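Local coordinates for protein HAD superfamily hydrolase (Brucella suis biovar 1, PDB 6NQ4) that probably acts as a phosphatase of the haloacid dehalogenase superfamily, with a Rossmann-like core domain, a cap domain and a metal site at the core, at residues Thr70-Thr75 / Glu229-Gly234; Val139-Ala144 / Arg164-Arg169; Pro219-Ala224 / Phe258-Leu263. All coordinates share one frame; numbering follows the deposited sequence.

Interaction 1 (Thr70-Thr75 / Glu229-Gly234); sequences TIILVT and ESIRGG. With PO4 (phosphate ion), chain G.
T70 and R232 mark the closest approach of the two backbones, with T70 CA and R232 CA 7.7 Å apart where strand 70-75 begins and helix 218-232 runs out. This is the helix-over-sheet layer of the Rossmann-like HAD core: the helix lies against the parallel sheet and its last turn closes over the start of the strand. T70 sends its two branches to different neighbours. Chi1 of -58° sets OG1 beside the backbone N and leaves CG2 anti to it, where the methyl packs on I231, 3.8 Å from I231 CG2. R232 CG and CD pass alongside T70 OG1, and the bend at chi3 (70°) turns the guanidinium so that NH1 faces the hydroxyl and donates to T70 OG1 at 2.9 Å. That bond is fairly straight, 159° at the hydrogen, and T70 OG1 lies in the guanidinium plane. NH1 also donates to the carbonyl of G68 and so serves two acceptors. Two residues further along the strand, the I72 and I231 side chains run past each other in opposite directions, their CD1 methyls 3.9 Å apart, and I72 continues onto A224 and V228 of the same helix. The helix stops at G233, whose positive phi turns the chain away. At the far end of the strand T75 occupies a place consistent with the motif II threonine of HAD enzymes. A phosphate ion, probably from the crystallisation liquor, is held there by W44 N, N76 N and K215 NZ, and T75 OG1, itself bonded to S77 N, donates to phosphate O2 at 2.7 Å.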
ATOM      1  N   THR A  70      -6.316  18.528   3.868  1.00 19.76           N
ATOM      2  CA  THR A  70      -5.256  18.001   3.008  1.00 18.81           C
ATOM      3  C   THR A  70      -5.449  16.496   2.820  1.00 17.97           C
ATOM      4  O   THR A  70      -5.677  15.772   3.793  1.00 19.88           O
ATOM      5  CB  THR A  70      -3.885  18.286   3.629  1.00 20.13           C
ATOM      6  OG1 THR A  70      -3.749  19.696   3.814  1.00 21.24           O
ATOM      7  CG2 THR A  70      -2.748  17.808   2.728  1.00 20.19           C
ATOM      8  N   ILE A  71      -5.351  16.020   1.573  1.00 17.35           N
ATOM      9  CA  ILE A  71      -5.564  14.607   1.250  1.00 18.19           C
ATOM     10  C   ILE A  71      -4.240  13.996   0.806  1.00 17.40           C
ATOM     11  O   ILE A  71      -3.688  14.375  -0.234  1.00 17.22           O
ATOM     12  CB  ILE A  71      -6.598  14.419   0.128  1.00 19.31           C
ATOM     13  CG1 ILE A  71      -7.941  15.069   0.468  1.00 22.16           C
ATOM     14  CG2 ILE A  71      -6.785  12.928  -0.175  1.00 20.71           C
ATOM     15  CD1 ILE A  71      -8.577  14.587   1.727  1.00 23.50           C
ATOM     16  N   ILE A  72      -3.756  13.017   1.560  1.00 16.61           N
ATOM     17  CA  ILE A  72      -2.641  12.188   1.129  1.00 15.36           C
ATOM     18  C   ILE A  72      -3.218  10.829   0.787  1.00 14.84           C
ATOM     19  O   ILE A  72      -3.787  10.166   1.657  1.00 16.77           O
ATOM     20  CB  ILE A  72      -1.570  12.034   2.224  1.00 17.30           C
ATOM     21  CG1 ILE A  72      -1.219  13.376   2.873  1.00 19.12           C
ATOM     22  CG2 ILE A  72      -0.330  11.313   1.656  1.00 17.92           C
ATOM     23  CD1 ILE A  72      -0.598  14.424   1.963  1.00 18.56           C
ATOM     24  N   LEU A  73      -3.040  10.387  -0.455  1.00 14.58           N
ATOM     25  CA  LEU A  73      -3.396   9.013  -0.784  1.00 14.75           C
ATOM     26  C   LEU A  73      -2.221   8.127  -0.390  1.00 14.95           C
ATOM     27  O   LEU A  73      -1.082   8.387  -0.793  1.00 17.87           O
ATOM     28  CB  LEU A  73      -3.712   8.880  -2.269  1.00 16.22           C
ATOM     29  CG  LEU A  73      -4.870   9.759  -2.750  1.00 16.53           C
ATOM     30  CD1 LEU A  73      -5.134   9.507  -4.233  1.00 19.57           C
ATOM     31  CD2 LEU A  73      -6.111   9.489  -1.921  1.00 19.59           C
ATOM     32  N   VAL A  74      -2.469   7.128   0.449  1.00 14.94           N
ATOM     33  CA  VAL A  74      -1.422   6.287   1.011  1.00 15.00           C
ATOM     34  C   VAL A  74      -1.741   4.858   0.585  1.00 14.26           C
ATOM     35  O   VAL A  74      -2.769   4.298   0.993  1.00 16.97           O
ATOM     36  CB  VAL A  74      -1.363   6.414   2.542  1.00 15.74           C
ATOM     37  CG1 VAL A  74      -0.252   5.535   3.121  1.00 17.97           C
ATOM     38  CG2 VAL A  74      -1.172   7.892   2.964  1.00 18.20           C
ATOM     39  N   THR A  75      -0.886   4.276  -0.248  1.00 13.48           N
ATOM     40  CA  THR A  75      -1.178   3.006  -0.889  1.00 13.57           C
ATOM     41  C   THR A  75       0.004   2.061  -0.775  1.00 13.55           C
ATOM     42  O   THR A  75       1.158   2.481  -0.813  1.00 14.23           O
ATOM     43  CB  THR A  75      -1.516   3.223  -2.394  1.00 15.58           C
ATOM     44  OG1 THR A  75      -1.653   1.960  -3.054  1.00 15.64           O
ATOM     45  CG2 THR A  75      -0.437   4.023  -3.111  1.00 17.58           C
ATOM     46  N   GLU A 229       2.835  17.808   6.673  1.00 21.32           N
ATOM     47  CA  GLU A 229       3.439  18.914   7.406  1.00 22.11           C
ATOM     48  C   GLU A 229       4.097  19.891   6.452  1.00 22.98           C
ATOM     49  O   GLU A 229       4.047  21.114   6.667  1.00 24.01           O
ATOM     50  CB  GLU A 229       4.404  18.381   8.464  1.00 23.31           C
ATOM     51  CG  GLU A 229       3.644  17.656   9.570  1.00 27.69           C
ATOM     52  CD  GLU A 229       4.498  17.235  10.734  1.00 33.48           C
ATOM     53  OE1 GLU A 229       5.702  16.945  10.527  1.00 36.10           O
ATOM     54  OE2 GLU A 229       3.947  17.182  11.859  1.00 33.76           O
ATOM     55  N   SER A 230       4.667  19.385   5.367  1.00 24.01           N
ATOM     56  CA  SER A 230       5.221  20.289   4.370  0.68 25.81           C
ATOM     57  C   SER A 230       4.118  21.064   3.659  1.00 25.48           C
ATOM     58  O   SER A 230       4.243  22.276   3.460  1.00 27.18           O
ATOM     59  CB  SER A 230       6.088  19.524   3.374  0.68 27.03           C
ATOM     60  OG  SER A 230       6.678  20.433   2.461  0.68 27.01           O
ATOM     61  N   ILE A 231       3.027  20.384   3.285  1.00 24.20           N
ATOM     62  CA  ILE A 231       1.919  21.040   2.593  1.00 24.04           C
ATOM     63  C   ILE A 231       1.273  22.100   3.477  1.00 23.13           C
ATOM     64  O   ILE A 231       0.984  23.211   3.025  1.00 25.61           O
ATOM     65  CB  ILE A 231       0.892  19.996   2.111  1.00 23.73           C
ATOM     66  CG1 ILE A 231       1.479  19.178   0.963  1.00 26.08           C
ATOM     67  CG2 ILE A 231      -0.422  20.667   1.686  1.00 25.51           C
ATOM     68  CD1 ILE A 231       0.796  17.873   0.767  1.00 26.41           C
ATOM     69  N   ARG A 232       1.060  21.785   4.756  1.00 23.76           N
ATOM     70  CA  ARG A 232       0.316  22.681   5.633  1.00 24.26           C
ATOM     71  C   ARG A 232       1.195  23.711   6.330  1.00 25.43           C
ATOM     72  O   ARG A 232       0.666  24.654   6.930  1.00 27.13           O
ATOM     73  CB  ARG A 232      -0.532  21.877   6.630  1.00 23.20           C
ATOM     74  CG  ARG A 232      -1.624  21.039   5.937  1.00 23.16           C
ATOM     75  CD  ARG A 232      -2.600  20.402   6.918  1.00 23.77           C
ATOM     76  NE  ARG A 232      -3.459  21.397   7.550  1.00 24.02           N
ATOM     77  CZ  ARG A 232      -4.568  21.879   6.998  1.00 23.80           C
ATOM     78  NH1 ARG A 232      -4.948  21.471   5.791  1.00 24.02           N
ATOM     79  NH2 ARG A 232      -5.294  22.779   7.649  1.00 26.17           N
ATOM     80  N   GLY A 233       2.514  23.568   6.241  1.00 26.31           N
ATOM     81  CA  GLY A 233       3.421  24.592   6.721  1.00 26.87           C
ATOM     82  C   GLY A 233       3.757  24.517   8.188  1.00 30.63           C
ATOM     83  O   GLY A 233       4.287  25.495   8.738  1.00 34.03           O
ATOM     84  N   GLY A 234       3.459  23.408   8.845  1.00 29.62           N
ATOM     85  CA  GLY A 234       3.807  23.260  10.242  1.00 29.99           C
ATOM     86  C   GLY A 234       3.424  21.884  10.730  1.00 28.40           C
ATOM     87  O   GLY A 234       2.973  21.030   9.961  1.00 29.02           O
TER
HETATM   88  P   PO4 G 305      -3.834  -0.230  -1.228  0.85 18.16           P
HETATM   89  O1  PO4 G 305      -5.218  -0.646  -0.732  0.85 19.60           O
HETATM   90  O2  PO4 G 305      -3.947   0.915  -2.220  0.85 16.10           O
HETATM   91  O3  PO4 G 305      -3.431  -1.520  -1.969  0.85 21.39           O
HETATM   92  O4  PO4 G 305      -2.894   0.008  -0.072  0.85 17.76           O

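Interaction 2 (Val139-Ala144 / Arg164-Arg169); sequences VEEFEA and RELLQR
R169 NE donates to E141 OE2 at 2.8 Å, the shorter arm of a two-pronged salt bridge between the loop 139-144 and the helix 164-172. The bond is nearly straight at 168° and uses the syn lone pair of OE2. The second arm runs from R169 NH2 to E141 OE1 at 3.1 Å, also on the syn side but 17° out of the carboxylate plane. Guanidinium and carboxylate thus meet side-on, one nitrogen to each oxygen, nearly coplanar, and rotating either group would strain one of the bonds. E141 gets there with CG trans to its backbone N (chi1 -174°) and the rest of the chain stretched out, whereas R169 bends at chi3. L166, one helical turn earlier, lays CD1 against the carboxylate, 3.4 Å from E141 OE1, and its CA lies beneath one face of the guanidinium. On the loop side, E143 OE1 accepts the E140 backbone N-H at 2.9 Å and braces the short 3-10 turn carrying E141. The contact is at the surface of the second domain, consistent with a C2-type cap. F120 of strand 118-122 touches E141 and L166 beneath it, R173 reaches the E141 carbonyl, and L167 faces helix 196-205.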
ATOM      1  N   VAL A 139      20.931  -8.468 -10.655  1.00 22.00           N
ATOM      2  CA  VAL A 139      21.773  -9.590 -11.029  1.00 23.05           C
ATOM      3  C   VAL A 139      20.943 -10.867 -11.067  1.00 23.93           C
ATOM      4  O   VAL A 139      19.779 -10.898 -10.660  1.00 24.50           O
ATOM      5  CB  VAL A 139      23.003  -9.737 -10.105  1.00 23.25           C
ATOM      6  CG1 VAL A 139      23.846  -8.465 -10.127  1.00 25.96           C
ATOM      7  CG2 VAL A 139      22.576 -10.062  -8.673  1.00 24.18           C
ATOM      8  N   GLU A 140      21.549 -11.915 -11.609  1.00 25.03           N
ATOM      9  CA  GLU A 140      20.940 -13.231 -11.598  1.00 28.06           C
ATOM     10  C   GLU A 140      20.829 -13.745 -10.171  1.00 24.88           C
ATOM     11  O   GLU A 140      21.557 -13.324  -9.273  1.00 26.48           O
ATOM     12  CB  GLU A 140      21.813 -14.219 -12.368  1.00 33.09           C
ATOM     13  CG  GLU A 140      22.100 -13.814 -13.786  1.00 40.65           C
ATOM     14  CD  GLU A 140      21.064 -14.332 -14.749  1.00 47.57           C
ATOM     15  OE1 GLU A 140      19.983 -14.758 -14.290  1.00 49.52           O
ATOM     16  OE2 GLU A 140      21.340 -14.325 -15.966  1.00 50.61           O
ATOM     17  N   GLU A 141      19.934 -14.715  -9.989  1.00 24.32           N
ATOM     18  CA  GLU A 141      19.734 -15.328  -8.678  1.00 24.82           C
ATOM     19  C   GLU A 141      21.050 -15.785  -8.042  1.00 24.88           C
ATOM     20  O   GLU A 141      21.318 -15.493  -6.871  1.00 25.25           O
ATOM     21  CB  GLU A 141      18.783 -16.518  -8.823  1.00 26.57           C
ATOM     22  CG  GLU A 141      18.408 -17.138  -7.492  1.00 27.01           C
ATOM     23  CD  GLU A 141      17.744 -18.496  -7.632  1.00 27.38           C
ATOM     24  OE1 GLU A 141      17.136 -18.769  -8.691  1.00 27.99           O
ATOM     25  OE2 GLU A 141      17.842 -19.289  -6.673  1.00 27.53           O
ATOM     26  N   PHE A 142      21.889 -16.502  -8.801  1.00 26.04           N
ATOM     27  CA  PHE A 142      23.117 -17.066  -8.240  1.00 27.17           C
ATOM     28  C   PHE A 142      24.128 -16.002  -7.808  1.00 29.05           C
ATOM     29  O   PHE A 142      25.026 -16.308  -7.013  1.00 30.24           O
ATOM     30  CB  PHE A 142      23.734 -18.081  -9.216  1.00 28.74           C
ATOM     31  CG  PHE A 142      24.564 -17.463 -10.323  1.00 29.78           C
ATOM     32  CD1 PHE A 142      25.941 -17.334 -10.182  1.00 30.36           C
ATOM     33  CD2 PHE A 142      23.976 -17.043 -11.510  1.00 30.14           C
ATOM     34  CE1 PHE A 142      26.716 -16.781 -11.199  1.00 32.22           C
ATOM     35  CE2 PHE A 142      24.738 -16.482 -12.525  1.00 31.24           C
ATOM     36  CZ  PHE A 142      26.117 -16.356 -12.371  1.00 31.87           C
ATOM     37  N   GLU A 143      23.982 -14.762  -8.289  1.00 28.75           N
ATOM     38  CA  GLU A 143      24.897 -13.659  -8.006  1.00 29.42           C
ATOM     39  C   GLU A 143      24.417 -12.747  -6.887  1.00 28.03           C
ATOM     40  O   GLU A 143      25.164 -11.853  -6.471  1.00 28.35           O
ATOM     41  CB  GLU A 143      25.050 -12.786  -9.259  1.00 32.22           C
ATOM     42  CG  GLU A 143      25.600 -13.521 -10.458  1.00 35.69           C
ATOM     43  CD  GLU A 143      25.518 -12.717 -11.752  1.00 38.62           C
ATOM     44  OE1 GLU A 143      24.442 -12.153 -12.063  1.00 37.75           O
ATOM     45  OE2 GLU A 143      26.536 -12.661 -12.471  1.00 40.90           O
ATOM     46  N   ALA A 144      23.194 -12.923  -6.417  1.00 25.86           N
ATOM     47  CA  ALA A 144      22.567 -11.901  -5.600  1.00 24.37           C
ATOM     48  C   ALA A 144      23.035 -11.972  -4.153  1.00 23.44           C
ATOM     49  O   ALA A 144      23.349 -13.044  -3.623  1.00 24.93           O
ATOM     50  CB  ALA A 144      21.053 -12.045  -5.670  1.00 26.39           C
ATOM     51  N   ARG A 164       7.624 -21.693  -4.493  1.00 23.68           N
ATOM     52  CA  ARG A 164       8.114 -22.427  -3.328  1.00 25.72           C
ATOM     53  C   ARG A 164       9.590 -22.784  -3.470  1.00 25.32           C
ATOM     54  O   ARG A 164      10.393 -22.511  -2.570  1.00 24.32           O
ATOM     55  CB  ARG A 164       7.266 -23.685  -3.116  1.00 27.47           C
ATOM     56  N   GLU A 165       9.972 -23.367  -4.607  1.00 25.75           N
ATOM     57  CA  GLU A 165      11.353 -23.811  -4.780  1.00 27.42           C
ATOM     58  C   GLU A 165      12.327 -22.639  -4.773  1.00 24.43           C
ATOM     59  O   GLU A 165      13.384 -22.712  -4.136  1.00 25.19           O
ATOM     60  CB  GLU A 165      11.504 -24.619  -6.066  1.00 33.19           C
ATOM     61  CG  GLU A 165      10.896 -26.023  -6.002  1.00 40.64           C
ATOM     62  CD  GLU A 165      11.283 -26.867  -7.208  1.00 49.16           C
ATOM     63  OE1 GLU A 165      12.470 -26.834  -7.608  1.00 52.19           O
ATOM     64  OE2 GLU A 165      10.400 -27.554  -7.762  1.00 52.43           O
ATOM     65  N   LEU A 166      11.982 -21.548  -5.465  1.00 23.08           N
ATOM     66  CA  LEU A 166      12.833 -20.359  -5.489  1.00 20.43           C
ATOM     67  C   LEU A 166      13.007 -19.774  -4.088  1.00 18.63           C
ATOM     68  O   LEU A 166      14.129 -19.476  -3.662  1.00 19.26           O
ATOM     69  CB  LEU A 166      12.224 -19.317  -6.421  1.00 19.83           C
ATOM     70  CG  LEU A 166      12.907 -17.944  -6.424  1.00 20.29           C
ATOM     71  CD1 LEU A 166      14.353 -18.027  -6.901  1.00 21.09           C
ATOM     72  CD2 LEU A 166      12.093 -16.968  -7.295  1.00 21.57           C
ATOM     73  N   LEU A 167      11.903 -19.621  -3.346  1.00 19.15           N
ATOM     74  CA  LEU A 167      12.000 -19.067  -1.997  1.00 18.99           C
ATOM     75  C   LEU A 167      12.836 -19.965  -1.089  1.00 19.19           C
ATOM     76  O   LEU A 167      13.611 -19.468  -0.263  1.00 19.36           O
ATOM     77  CB  LEU A 167      10.606 -18.847  -1.419  1.00 19.64           C
ATOM     78  CG  LEU A 167       9.751 -17.794  -2.143  1.00 20.37           C
ATOM     79  CD1 LEU A 167       8.365 -17.719  -1.502  1.00 22.66           C
ATOM     80  CD2 LEU A 167      10.427 -16.415  -2.141  1.00 21.13           C
ATOM     81  N   GLN A 168      12.706 -21.289  -1.240  1.00 20.62           N
ATOM     82  CA  GLN A 168      13.533 -22.207  -0.462  1.00 21.86           C
ATOM     83  C   GLN A 168      15.011 -22.002  -0.753  1.00 21.19           C
ATOM     84  O   GLN A 168      15.840 -22.021   0.169  1.00 21.40           O
ATOM     85  CB  GLN A 168      13.137 -23.648  -0.777  1.00 26.34           C
ATOM     86  CG  GLN A 168      11.787 -24.056  -0.222  1.00 31.64           C
ATOM     87  CD  GLN A 168      11.351 -25.443  -0.664  1.00 37.92           C
ATOM     88  OE1 GLN A 168      11.944 -26.048  -1.561  1.00 41.11           O
ATOM     89  NE2 GLN A 168      10.297 -25.943  -0.040  1.00 39.08           N
ATOM     90  N   ARG A 169      15.366 -21.820  -2.034  1.00 21.27           N
ATOM     91  CA  ARG A 169      16.772 -21.625  -2.379  1.00 21.87           C
ATOM     92  C   ARG A 169      17.305 -20.339  -1.778  1.00 20.23           C
ATOM     93  O   ARG A 169      18.420 -20.313  -1.239  1.00 21.47           O
ATOM     94  CB  ARG A 169      16.971 -21.600  -3.892  1.00 23.41           C
ATOM     95  CG  ARG A 169      16.848 -22.949  -4.567  1.00 24.57           C
ATOM     96  CD  ARG A 169      17.413 -22.906  -5.983  1.00 26.60           C
ATOM     97  NE  ARG A 169      16.774 -21.913  -6.855  1.00 27.59           N
ATOM     98  CZ  ARG A 169      15.670 -22.130  -7.565  1.00 28.92           C
ATOM     99  NH1 ARG A 169      15.046 -23.305  -7.508  1.00 30.62           N
ATOM    100  NH2 ARG A 169      15.183 -21.168  -8.336  1.00 28.86           N
TER

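Interaction 3 (Pro219-Ala224 / Phe258-Leu263); sequences PIYEAA and FGLDVL
With chi1 at -163°, F258 holds CG opposite its backbone N, which places the phenyl ring under Y221 CB; in Y221, chi1 of -71° carries the tyrosine ring off to one side of F258, leaving CB, which the helix backbone points toward F258, to make the contact. The result is a CH-pi contact. Y221 CB sits over the centre of the F258 ring, 3.5 Å from its centroid and only 8° off the ring normal, so the methylene rather than the tyrosine ring rests on the face. The two aromatic rings are slid past each other and tilted, with centroids 5.6 Å apart. E222 crosses obliquely beside the phenyl ring, its CG 4.0 Å from F258 CE1. L260 completes the patch: its CD1 lies in the plane of the F258 ring, at the edge, and comes within 4.4 Å of Y221 CD1.

The contact joins helix 218-232, which brings Y221, to the turn between helix 248-258 and strand 261-265 of the HAD core. After helix 248-258, G259, with positive phi, forms a Schellman motif that swings the chain into the strand. F40 of strand 38-41 touches Y221, A224 and L260 from the sheet, and K238 makes a cation-pi contact with F258 as well as bonding to its carbonyl oxygen. The tyrosine side chain is about 10 Å from the bound sodium ion and is not among its ligands. No hydrogen bond crosses between the two segments. Their hold on each other therefore depends on shape and dispersion, with a weak electrostatic share, probably from a methylene C-H over the pi face.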
ATOM      1  N   PRO A 219       7.074   3.338   8.594  1.00 18.23           N
ATOM      2  CA  PRO A 219       7.738   4.259   7.645  1.00 18.50           C
ATOM      3  C   PRO A 219       6.802   4.942   6.668  1.00 16.65           C
ATOM      4  O   PRO A 219       6.973   6.137   6.387  1.00 18.04           O
ATOM      5  CB  PRO A 219       8.773   3.374   6.951  1.00 19.56           C
ATOM      6  CG  PRO A 219       9.134   2.373   8.007  1.00 19.72           C
ATOM      7  CD  PRO A 219       7.809   2.061   8.682  1.00 19.72           C
ATOM      8  N   ILE A 220       5.799   4.238   6.150  1.00 16.24           N
ATOM      9  CA  ILE A 220       4.911   4.890   5.193  1.00 15.68           C
ATOM     10  C   ILE A 220       4.082   5.978   5.868  1.00 16.24           C
ATOM     11  O   ILE A 220       3.807   7.026   5.256  1.00 16.32           O
ATOM     12  CB  ILE A 220       4.052   3.840   4.453  1.00 15.79           C
ATOM     13  CG1 ILE A 220       3.421   4.457   3.194  1.00 15.52           C
ATOM     14  CG2 ILE A 220       3.000   3.204   5.378  1.00 16.64           C
ATOM     15  CD1 ILE A 220       2.692   3.437   2.328  1.00 15.80           C
ATOM     16  N   TYR A 221       3.708   5.777   7.141  1.00 16.11           N
ATOM     17  CA  TYR A 221       2.953   6.792   7.876  1.00 17.29           C
ATOM     18  C   TYR A 221       3.811   8.007   8.163  1.00 17.09           C
ATOM     19  O   TYR A 221       3.328   9.137   8.070  1.00 18.02           O
ATOM     20  CB  TYR A 221       2.357   6.205   9.166  1.00 19.32           C
ATOM     21  CG  TYR A 221       1.238   5.258   8.834  1.00 18.99           C
ATOM     22  CD1 TYR A 221      -0.045   5.736   8.571  1.00 19.37           C
ATOM     23  CD2 TYR A 221       1.478   3.900   8.668  1.00 18.27           C
ATOM     24  CE1 TYR A 221      -1.072   4.875   8.202  1.00 18.67           C
ATOM     25  CE2 TYR A 221       0.476   3.049   8.282  1.00 18.32           C
ATOM     26  CZ  TYR A 221      -0.800   3.539   8.052  1.00 18.12           C
ATOM     27  OH  TYR A 221      -1.819   2.689   7.659  1.00 20.23           O
ATOM     28  N   GLU A 222       5.084   7.798   8.505  1.00 18.34           N
ATOM     29  CA  GLU A 222       5.970   8.936   8.724  0.53 19.47           C
ATOM     30  C   GLU A 222       6.169   9.726   7.437  1.00 18.66           C
ATOM     31  O   GLU A 222       6.248  10.961   7.461  1.00 20.10           O
ATOM     32  CB  GLU A 222       7.298   8.458   9.317  0.53 23.11           C
ATOM     33  CG  GLU A 222       7.171   8.038  10.782  0.53 26.32           C
ATOM     34  CD  GLU A 222       8.430   7.408  11.344  0.53 30.22           C
ATOM     35  OE1 GLU A 222       9.262   6.915  10.553  0.53 31.63           O
ATOM     36  OE2 GLU A 222       8.584   7.405  12.586  0.53 31.96           O
ATOM     37  N   ALA A 223       6.231   9.030   6.295  1.00 17.81           N
ATOM     38  CA  ALA A 223       6.359   9.728   5.021  1.00 17.67           C
ATOM     39  C   ALA A 223       5.096  10.516   4.697  1.00 15.92           C
ATOM     40  O   ALA A 223       5.169  11.660   4.227  1.00 18.77           O
ATOM     41  CB  ALA A 223       6.685   8.735   3.911  1.00 18.64           C
ATOM     42  N   ALA A 224       3.923   9.934   4.968  1.00 16.90           N
ATOM     43  CA  ALA A 224       2.676  10.669   4.782  1.00 16.34           C
ATOM     44  C   ALA A 224       2.596  11.876   5.719  1.00 18.37           C
ATOM     45  O   ALA A 224       2.120  12.947   5.322  1.00 19.09           O
ATOM     46  CB  ALA A 224       1.475   9.736   4.991  1.00 16.84           C
ATOM     47  N   PHE A 258      -0.119   4.012  14.490  1.00 22.16           N
ATOM     48  CA  PHE A 258       0.485   5.336  14.371  1.00 20.85           C
ATOM     49  C   PHE A 258      -0.233   6.370  15.219  1.00 22.17           C
ATOM     50  O   PHE A 258       0.245   7.504  15.319  1.00 25.18           O
ATOM     51  CB  PHE A 258       0.456   5.763  12.896  1.00 22.01           C
ATOM     52  CG  PHE A 258       1.378   6.908  12.557  1.00 22.73           C
ATOM     53  CD1 PHE A 258       2.741   6.827  12.798  1.00 24.33           C
ATOM     54  CD2 PHE A 258       0.878   8.050  11.953  1.00 22.24           C
ATOM     55  CE1 PHE A 258       3.581   7.873  12.459  1.00 25.37           C
ATOM     56  CE2 PHE A 258       1.715   9.096  11.596  1.00 22.92           C
ATOM     57  CZ  PHE A 258       3.065   9.009  11.849  1.00 24.69           C
ATOM     58  N   GLY A 259      -1.353   6.010  15.835  1.00 22.24           N
ATOM     59  CA  GLY A 259      -2.077   6.933  16.683  1.00 23.57           C
ATOM     60  C   GLY A 259      -3.147   7.753  15.996  1.00 24.81           C
ATOM     61  O   GLY A 259      -3.512   8.814  16.515  1.00 27.77           O
ATOM     62  N   LEU A 260      -3.674   7.298  14.858  1.00 24.71           N
ATOM     63  CA  LEU A 260      -4.697   8.023  14.114  1.00 22.91           C
ATOM     64  C   LEU A 260      -6.064   7.375  14.282  1.00 24.86           C
ATOM     65  O   LEU A 260      -6.184   6.146  14.354  1.00 27.59           O
ATOM     66  CB  LEU A 260      -4.393   8.031  12.610  1.00 22.49           C
ATOM     67  CG  LEU A 260      -2.964   8.404  12.212  1.00 22.61           C
ATOM     68  CD1 LEU A 260      -2.839   8.373  10.688  1.00 25.48           C
ATOM     69  CD2 LEU A 260      -2.541   9.763  12.773  1.00 23.36           C
ATOM     70  N   ASP A 261      -7.095   8.220  14.309  1.00 25.17           N
ATOM     71  CA  ASP A 261      -8.464   7.753  14.126  1.00 26.36           C
ATOM     72  C   ASP A 261      -8.601   7.114  12.748  1.00 25.15           C
ATOM     73  O   ASP A 261      -7.912   7.489  11.790  1.00 24.18           O
ATOM     74  CB  ASP A 261      -9.434   8.932  14.203  1.00 28.15           C
ATOM     75  CG  ASP A 261      -9.529   9.552  15.602  1.00 31.11           C
ATOM     76  OD1 ASP A 261      -8.991   8.994  16.595  1.00 34.17           O
ATOM     77  OD2 ASP A 261     -10.166  10.623  15.705  1.00 31.02           O
ATOM     78  N   VAL A 262      -9.512   6.153  12.637  1.00 24.46           N
ATOM     79  CA  VAL A 262      -9.671   5.449  11.380  0.55 25.41           C
ATOM     80  C   VAL A 262     -11.135   5.364  11.000  1.00 24.51           C
ATOM     81  O   VAL A 262     -12.032   5.220  11.840  1.00 25.71           O
ATOM     82  CB  VAL A 262      -8.934   4.089  11.305  0.55 27.84           C
ATOM     83  CG1 VAL A 262      -9.685   3.015  12.048  0.55 28.70           C
ATOM     84  CG2 VAL A 262      -8.703   3.678   9.843  0.55 27.38           C
ATOM     85  N   LEU A 263     -11.364   5.520   9.704  1.00 23.96           N
ATOM     86  CA  LEU A 263     -12.651   5.289   9.068  1.00 23.24           C
ATOM     87  C   LEU A 263     -12.504   4.029   8.219  1.00 22.58           C
ATOM     88  O   LEU A 263     -11.734   4.013   7.249  1.00 22.39           O
ATOM     89  CB  LEU A 263     -13.042   6.478   8.194  1.00 23.56           C
ATOM     90  CG  LEU A 263     -14.254   6.272   7.285  1.00 25.40           C
ATOM     91  CD1 LEU A 263     -15.498   5.988   8.103  1.00 27.45           C
ATOM     92  CD2 LEU A 263     -14.483   7.474   6.402  1.00 25.93           C
TER

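Overall arrangement
Interactions 1 and 3 share helix 218-232 and the core parallel sheet, their centres 11 Å apart. The earlier turns of the helix serve interaction 3, the last turn interaction 1, and I220 and A224 touch V74 between them. Interaction 3 is buried, has no hydrogen bond between its segments and is made by carbon contacts; interaction 1, partly buried, mixes isoleucine and threonine-methyl packing with one arginine bond. Interaction 2 lies in the other domain, on the opposite side of the chain's centre, its centre 39 Å from that of interaction 1, and is a surface salt bridge. In sequence it is nested inside the loop that interaction 1 closes, as expected for an inserted cap.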